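Local coordinates for D-glycero-D-manno-heptose 1-phosphate kinase (Bacteroides thetaiotaomicron, PDB 3K85), which probably transfers a phosphate from ATP to D-glycero-D-manno-heptose 1-phosphate, as a sugar kinase of the GHMP family, at residues V192-S197 / G249-F254; R256-G261 / M304-P309; L10-A15 / F329-D334. One frame throughout, in Å; residues are numbered along the deposited sequence.

Interaction 1: residues V192-S197 / G249-F254; sequences VDELES and GDVGEF
Leu195 and Glu194, near the end of helix 189-197, meet Val251 and Phe254 in the first turn of helix 251-264. Leu195 carries the apolar part. From CB, which stays beyond contact range of 249-254, the chain runs to CG, set anti to the backbone N (chi1 -165°), and there it forks. The CD1 branch turns to 249-254 and meets the two methyls of Val251 almost evenly, CD1 being 4.2 Å from Val251 CG1 and 4.3 Å from Val251 CG2. The same methyl meets the Phe254 ring obliquely, Leu195 CD1 lying 3.9 Å from Phe254 CD2; the two side chains cross at about a right angle. CD2, the other branch, is left for the ring of Phe331. Glu194 takes part through its aliphatic portion, its CG touching Val251 CG2 at 3.8 Å.

Gly249, at positive phi, closes helix 230-246 as the C-prime residue of a Schellman motif, and Asp250 is the N-cap of the next helix, its side chain accepting from Glu253 N. The arrangement is helix-helix packing in the C-terminal part of the GHMP kinase fold. Leu246 of helix 230-246 touches both Leu195 and Phe254, while Val306 of strand 303-306 packs on Val251 and Phe254.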
# COMPACT_ATOMS: atom_id res chain seq x y z
N VAL A 192 1.57 -0.59 13.11
CA VAL A 192 0.21 -1.01 13.43
C VAL A 192 0.12 -1.35 14.91
O VAL A 192 -0.82 -0.93 15.59
CB VAL A 192 -0.20 -2.23 12.60
CG1 VAL A 192 -1.62 -2.66 12.98
CG2 VAL A 192 -0.12 -1.88 11.13
N ASP A 193 1.08 -2.14 15.40
CA ASP A 193 1.11 -2.49 16.82
C ASP A 193 1.30 -1.24 17.69
O ASP A 193 0.66 -1.10 18.73
CB ASP A 193 2.25 -3.48 17.12
CG ASP A 193 1.91 -4.90 16.71
OD1 ASP A 193 0.78 -5.35 16.97
OD2 ASP A 193 2.79 -5.58 16.15
N GLU A 194 2.17 -0.34 17.26
CA GLU A 194 2.40 0.88 18.02
C GLU A 194 1.12 1.71 18.07
O GLU A 194 0.77 2.23 19.12
CB GLU A 194 3.50 1.73 17.39
CG GLU A 194 3.83 2.99 18.19
CD GLU A 194 4.44 2.69 19.56
OE1 GLU A 194 4.50 1.50 19.95
OE2 GLU A 194 4.87 3.65 20.24
N LEU A 195 0.44 1.82 16.93
CA LEU A 195 -0.79 2.60 16.86
C LEU A 195 -1.88 1.94 17.71
O LEU A 195 -2.62 2.63 18.41
CB LEU A 195 -1.27 2.74 15.41
CG LEU A 195 -2.34 3.82 15.18
CD1 LEU A 195 -1.72 5.21 15.29
CD2 LEU A 195 -2.98 3.64 13.82
N GLU A 196 -1.99 0.61 17.64
CA GLU A 196 -3.00 -0.09 18.41
C GLU A 196 -2.81 0.09 19.92
O GLU A 196 -3.79 0.24 20.65
CB GLU A 196 -3.04 -1.58 18.07
CG GLU A 196 -3.42 -1.86 16.62
CD GLU A 196 -3.47 -3.34 16.29
OE1 GLU A 196 -2.53 -4.08 16.68
OE2 GLU A 196 -4.43 -3.77 15.63
N SER A 197 -1.57 0.08 20.40
CA SER A 197 -1.35 0.25 21.84
C SER A 197 -1.46 1.72 22.26
O SER A 197 -1.45 2.03 23.45
CB SER A 197 0.01 -0.33 22.24
OG SER A 197 1.06 0.30 21.56
N GLY A 249 5.40 6.13 11.40
CA GLY A 249 5.19 5.65 12.76
C GLY A 249 5.16 6.77 13.78
O GLY A 249 5.22 6.54 14.99
N ASP A 250 5.06 8.00 13.30
CA ASP A 250 5.03 9.14 14.19
C ASP A 250 3.65 9.30 14.81
O ASP A 250 2.84 10.11 14.36
CB ASP A 250 5.40 10.41 13.44
CG ASP A 250 5.66 11.58 14.36
OD1 ASP A 250 4.96 11.71 15.38
OD2 ASP A 250 6.57 12.38 14.05
N VAL A 251 3.37 8.52 15.84
CA VAL A 251 2.07 8.60 16.50
C VAL A 251 1.86 9.94 17.21
O VAL A 251 0.74 10.44 17.30
CB VAL A 251 1.89 7.45 17.53
CG1 VAL A 251 0.48 7.48 18.12
CG2 VAL A 251 2.14 6.12 16.86
N GLY A 252 2.95 10.53 17.69
CA GLY A 252 2.87 11.82 18.36
C GLY A 252 2.33 12.87 17.41
O GLY A 252 1.45 13.67 17.76
N GLU A 253 2.84 12.86 16.18
CA GLU A 253 2.39 13.82 15.18
C GLU A 253 0.92 13.55 14.86
O GLU A 253 0.16 14.47 14.60
CB GLU A 253 3.22 13.70 13.90
CG GLU A 253 2.78 14.65 12.79
CD GLU A 253 2.90 16.12 13.17
OE1 GLU A 253 2.55 16.98 12.32
OE2 GLU A 253 3.33 16.43 14.31
N PHE A 254 0.53 12.28 14.91
CA PHE A 254 -0.86 11.92 14.63
C PHE A 254 -1.74 12.52 15.73
O PHE A 254 -2.83 13.03 15.47
CB PHE A 254 -1.02 10.39 14.58
CG PHE A 254 -2.45 9.93 14.41
CD1 PHE A 254 -3.27 10.50 13.44
CD2 PHE A 254 -2.97 8.94 15.23
CE1 PHE A 254 -4.59 10.08 13.28
CE2 PHE A 254 -4.28 8.50 15.08
CZ PHE A 254 -5.10 9.07 14.11

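Interaction 2: residues R256-G261 / M304-P309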
# COMPACT_ATOMS: atom_id res chain seq x y z
N ARG A 256 -1.08 15.18 17.53
CA ARG A 256 -1.15 16.62 17.32
C ARG A 256 -2.23 16.96 16.29
O ARG A 256 -3.10 17.79 16.54
CB ARG A 256 0.20 17.15 16.85
CG ARG A 256 0.31 18.66 16.88
CD ARG A 256 1.58 19.16 16.19
NE ARG A 256 1.54 18.92 14.75
CZ ARG A 256 0.57 19.36 13.95
NH1 ARG A 256 -0.45 20.06 14.46
NH2 ARG A 256 0.60 19.10 12.65
N ILE A 257 -2.17 16.31 15.13
CA ILE A 257 -3.13 16.56 14.07
C ILE A 257 -4.57 16.35 14.55
O ILE A 257 -5.45 17.14 14.22
CB ILE A 257 -2.85 15.67 12.84
CG1 ILE A 257 -1.45 15.96 12.30
CG2 ILE A 257 -3.88 15.92 11.75
CD1 ILE A 257 -1.03 15.06 11.18
N LEU A 258 -4.79 15.30 15.33
CA LEU A 258 -6.12 15.05 15.86
C LEU A 258 -6.50 16.15 16.85
O LEU A 258 -7.66 16.58 16.91
CB LEU A 258 -6.16 13.71 16.59
CG LEU A 258 -6.47 12.45 15.78
CD1 LEU A 258 -6.50 11.26 16.72
CD2 LEU A 258 -7.81 12.59 15.09
N GLY A 259 -5.52 16.59 17.64
CA GLY A 259 -5.76 17.63 18.61
C GLY A 259 -6.02 18.97 17.95
O GLY A 259 -6.95 19.68 18.33
N GLU A 260 -5.19 19.31 16.97
CA GLU A 260 -5.34 20.58 16.26
C GLU A 260 -6.70 20.57 15.60
O GLU A 260 -7.35 21.60 15.47
CB GLU A 260 -4.24 20.74 15.21
CG GLU A 260 -4.03 22.18 14.75
CD GLU A 260 -3.03 22.29 13.61
OE1 GLU A 260 -3.39 21.92 12.47
OE2 GLU A 260 -1.89 22.73 13.85
N GLY A 261 -7.14 19.38 15.18
CA GLY A 261 -8.43 19.25 14.54
C GLY A 261 -9.58 19.35 15.52
O GLY A 261 -10.70 19.71 15.15
N MSE A 304 -12.54 8.66 19.77
CA MSE A 304 -11.30 7.97 19.48
C MSE A 304 -10.20 8.73 20.20
O MSE A 304 -9.97 9.91 19.93
CB MSE A 304 -11.04 7.97 17.97
CG MSE A 304 -9.80 7.20 17.55
SE MSE A 304 -9.60 7.19 15.62
CE MSE A 304 -8.58 8.82 15.42
N PHE A 305 -9.54 8.07 21.14
CA PHE A 305 -8.47 8.69 21.90
C PHE A 305 -7.09 8.14 21.55
O PHE A 305 -6.92 6.93 21.37
CB PHE A 305 -8.71 8.49 23.40
CG PHE A 305 -9.80 9.35 23.97
CD1 PHE A 305 -9.63 10.73 24.05
CD2 PHE A 305 -10.97 8.78 24.46
CE1 PHE A 305 -10.63 11.53 24.62
CE2 PHE A 305 -11.97 9.57 25.03
CZ PHE A 305 -11.79 10.95 25.11
N VAL A 306 -6.11 9.03 21.46
CA VAL A 306 -4.74 8.64 21.17
C VAL A 306 -3.90 8.90 22.42
O VAL A 306 -3.74 10.04 22.83
CB VAL A 306 -4.17 9.45 19.98
CG1 VAL A 306 -2.66 9.24 19.87
CG2 VAL A 306 -4.86 9.03 18.69
N VAL A 307 -3.38 7.84 23.02
CA VAL A 307 -2.59 7.97 24.24
C VAL A 307 -1.25 7.23 24.22
O VAL A 307 -1.05 6.29 23.44
CB VAL A 307 -3.41 7.48 25.46
CG1 VAL A 307 -3.74 6.01 25.31
CG2 VAL A 307 -2.65 7.74 26.75
N GLU A 308 -0.32 7.68 25.06
CA GLU A 308 0.99 7.05 25.18
C GLU A 308 0.72 5.64 25.66
O GLU A 308 -0.05 5.44 26.61
CB GLU A 308 1.83 7.78 26.23
CG GLU A 308 3.15 8.33 25.74
CD GLU A 308 3.83 9.18 26.80
OE1 GLU A 308 3.22 10.18 27.22
OE2 GLU A 308 4.97 8.86 27.21
N PRO A 309 1.32 4.63 25.01
CA PRO A 309 1.13 3.22 25.38
C PRO A 309 1.23 2.91 26.88
O PRO A 309 0.35 2.25 27.44
CB PRO A 309 2.20 2.52 24.56
CG PRO A 309 2.24 3.34 23.31
CD PRO A 309 2.24 4.75 23.86
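Leu258 of helix 251-264 packs onto Met304 and Val306, two residues apart on the central strand of a three-stranded antiparallel sheet (199-202, 303-306, 291-294). This is helix-on-sheet packing within the C-terminal part of the GHMP kinase fold. The tight part gathers round one methyl: Leu258 CD1 lies 3.4 Å from Val306 CG2 and 3.5 Å from Met304 CE, both closer than usual for carbon pairs. In each case the side chains cross at about a right angle. Ala291 and Lys293 of strand 291-294 also touch Leu258, and Phe254 and Ala255 of the same helix cover Val306.

The outward side of the helix is much looser. There Arg256 and Glu260, both exposed and one turn apart, form a salt bridge whose hydrogen bond, Arg256 NH1 to Glu260 OE2 at 3.1 Å, is weak because its N-H...O angle is only 121°. Arg256 NH2 has a second carboxylate partner in Glu253.

Met304, a selenomethionine, extends straight from its backbone through CB and CG and bends only at the last torsion (chi3 89°), a turn that brings CE up to the fork of the leucine, 3.9 Å from Leu258 CD2 as well as close to CD1.

Interaction 3: residues L10-A15 / F329-D334; sequences LRLGLA and FQFIDD
The rings of Phe329 and Phe331 stand nearly at right angles to each other, and both receive the side chain of Leu12. The contact joins strand 4-15 of the main mixed sheet of the GHMP kinase fold to the irregular segment between helix 309-320 and strand 337-340. One face of the Phe331 ring carries Phe329 CE1, 3.9 Å above its plane and displaced toward the rim. Phe169 also meets the Phe331 ring, with the planes inclined by about 50°. Leu12 CD2 approaches both aromatic groups obliquely, and the leucine side chain crosses each phenylalanine at about a right angle.

Phe329 has CG between its backbone N and carbonyl carbon (chi1 77°), a setting that brings the CE1 side of the ring to Leu12 CD2. Leu12 touches Ile37 of strand 30-37 and Met199 and Leu201 of strand 199-202, which Phe329 touches too. The backbone of the irregular segment is bonded to other parts of the chain, Phe331 N to Glu196 OE2 and Gln330 N to Asn38 OD1, while Asp333 forms a salt bridge with Lys186 of the second subunit.

At the centre of the contact, a single methyl serves both aromatic partners: Leu12 CD2 is 4.0 Å from Phe329 CE1 and 4.1 Å from Phe331 CE1.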
# COMPACT_ATOMS: atom_id res chain seq x y z
N LEU A 10 -15.61 -3.20 9.88
CA LEU A 10 -16.05 -1.84 10.09
C LEU A 10 -14.75 -1.06 10.01
O LEU A 10 -13.69 -1.66 9.81
CB LEU A 10 -16.69 -1.67 11.47
CG LEU A 10 -17.98 -2.47 11.73
CD1 LEU A 10 -18.32 -2.40 13.21
CD2 LEU A 10 -19.14 -1.91 10.89
N ARG A 11 -14.80 0.25 10.15
CA ARG A 11 -13.58 1.03 10.03
C ARG A 11 -13.51 2.22 10.95
O ARG A 11 -14.51 2.65 11.51
CB ARG A 11 -13.44 1.49 8.58
CG ARG A 11 -14.60 2.36 8.10
CD ARG A 11 -14.51 3.76 8.68
NE ARG A 11 -15.64 4.61 8.33
CZ ARG A 11 -16.33 5.32 9.22
NH1 ARG A 11 -15.99 5.27 10.50
NH2 ARG A 11 -17.34 6.08 8.83
N LEU A 12 -12.31 2.76 11.08
CA LEU A 12 -12.05 3.93 11.89
C LEU A 12 -11.71 5.03 10.90
O LEU A 12 -10.91 4.81 9.98
CB LEU A 12 -10.85 3.71 12.80
CG LEU A 12 -11.07 3.64 14.30
CD1 LEU A 12 -12.38 2.93 14.62
CD2 LEU A 12 -9.89 2.92 14.92
N GLY A 13 -12.32 6.20 11.08
CA GLY A 13 -12.05 7.31 10.20
C GLY A 13 -10.85 8.02 10.79
O GLY A 13 -10.98 8.82 11.72
N LEU A 14 -9.67 7.74 10.26
CA LEU A 14 -8.47 8.37 10.79
C LEU A 14 -8.37 9.84 10.44
O LEU A 14 -7.99 10.64 11.29
CB LEU A 14 -7.23 7.61 10.32
CG LEU A 14 -7.23 6.15 10.83
CD1 LEU A 14 -6.02 5.41 10.32
CD2 LEU A 14 -7.26 6.15 12.35
N ALA A 15 -8.71 10.21 9.21
CA ALA A 15 -8.62 11.61 8.80
C ALA A 15 -9.29 11.92 7.47
O ALA A 15 -9.49 11.03 6.63
CB ALA A 15 -7.16 12.04 8.73
N PHE A 329 -10.26 -3.22 20.24
CA PHE A 329 -10.21 -3.51 18.82
C PHE A 329 -8.79 -3.75 18.35
O PHE A 329 -7.82 -3.52 19.06
CB PHE A 329 -10.77 -2.32 18.05
CG PHE A 329 -9.81 -1.17 17.95
CD1 PHE A 329 -8.99 -1.03 16.84
CD2 PHE A 329 -9.64 -0.30 19.02
CE1 PHE A 329 -8.00 -0.04 16.80
CE2 PHE A 329 -8.66 0.70 19.00
CZ PHE A 329 -7.84 0.83 17.89
N GLN A 330 -8.70 -4.21 17.11
CA GLN A 330 -7.43 -4.44 16.45
C GLN A 330 -7.67 -4.11 14.97
O GLN A 330 -8.77 -4.30 14.45
CB GLN A 330 -7.01 -5.91 16.60
CG GLN A 330 -6.67 -6.30 18.03
CD GLN A 330 -5.53 -5.47 18.60
OE1 GLN A 330 -4.43 -5.44 18.04
NE2 GLN A 330 -5.79 -4.78 19.71
N PHE A 331 -6.65 -3.58 14.32
CA PHE A 331 -6.75 -3.25 12.91
C PHE A 331 -6.71 -4.55 12.13
O PHE A 331 -6.00 -5.47 12.51
CB PHE A 331 -5.57 -2.37 12.49
CG PHE A 331 -5.66 -0.97 13.00
CD1 PHE A 331 -6.64 -0.10 12.51
CD2 PHE A 331 -4.78 -0.51 13.97
CE1 PHE A 331 -6.73 1.20 12.97
CE2 PHE A 331 -4.86 0.79 14.44
CZ PHE A 331 -5.83 1.65 13.94
N ILE A 332 -7.50 -4.64 11.07
CA ILE A 332 -7.50 -5.86 10.27
C ILE A 332 -7.14 -5.43 8.85
O ILE A 332 -7.66 -4.43 8.35
CB ILE A 332 -8.89 -6.57 10.34
CG1 ILE A 332 -8.86 -7.88 9.56
CG2 ILE A 332 -9.97 -5.67 9.80
CD1 ILE A 332 -7.87 -8.90 10.12
N ASP A 333 -6.22 -6.15 8.21
CA ASP A 333 -5.78 -5.78 6.87
C ASP A 333 -6.61 -6.27 5.70
O ASP A 333 -6.42 -5.80 4.57
CB ASP A 333 -4.33 -6.22 6.64
CG ASP A 333 -3.76 -5.67 5.33
OD1 ASP A 333 -3.51 -4.45 5.26
OD2 ASP A 333 -3.57 -6.46 4.37
N ASP A 334 -7.52 -7.20 5.95
CA ASP A 334 -8.35 -7.74 4.88
C ASP A 334 -9.69 -7.05 4.72
O ASP A 334 -10.23 -6.48 5.66
CB ASP A 334 -8.57 -9.24 5.11
CG ASP A 334 -7.38 -10.08 4.70
OD1 ASP A 334 -6.24 -9.57 4.76
OD2 ASP A 334 -7.59 -11.25 4.32

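Overall arrangement
Interactions 1 and 2 share helix 251-264 and have centres about 10 Å apart. They join through Phe254, whose CE2 is 3.7 Å from Val306 CG2 and whose CZ is 3.7 Å from Met304 CE. Interaction 3, about 13 Å from interaction 1 and 16 Å from interaction 2 between centres, spans both along the chain. Phe331 ties it to interaction 1, with Leu195 CD2 3.5 Å from Phe331 CE2; Met304 ties it more loosely to interaction 2, its SE 4.1 Å from Leu12 CG. Beside Leu12, Arg11 bonds to Gly112 in the glycine-rich segment, which in GHMP kinases typically binds ATP phosphates.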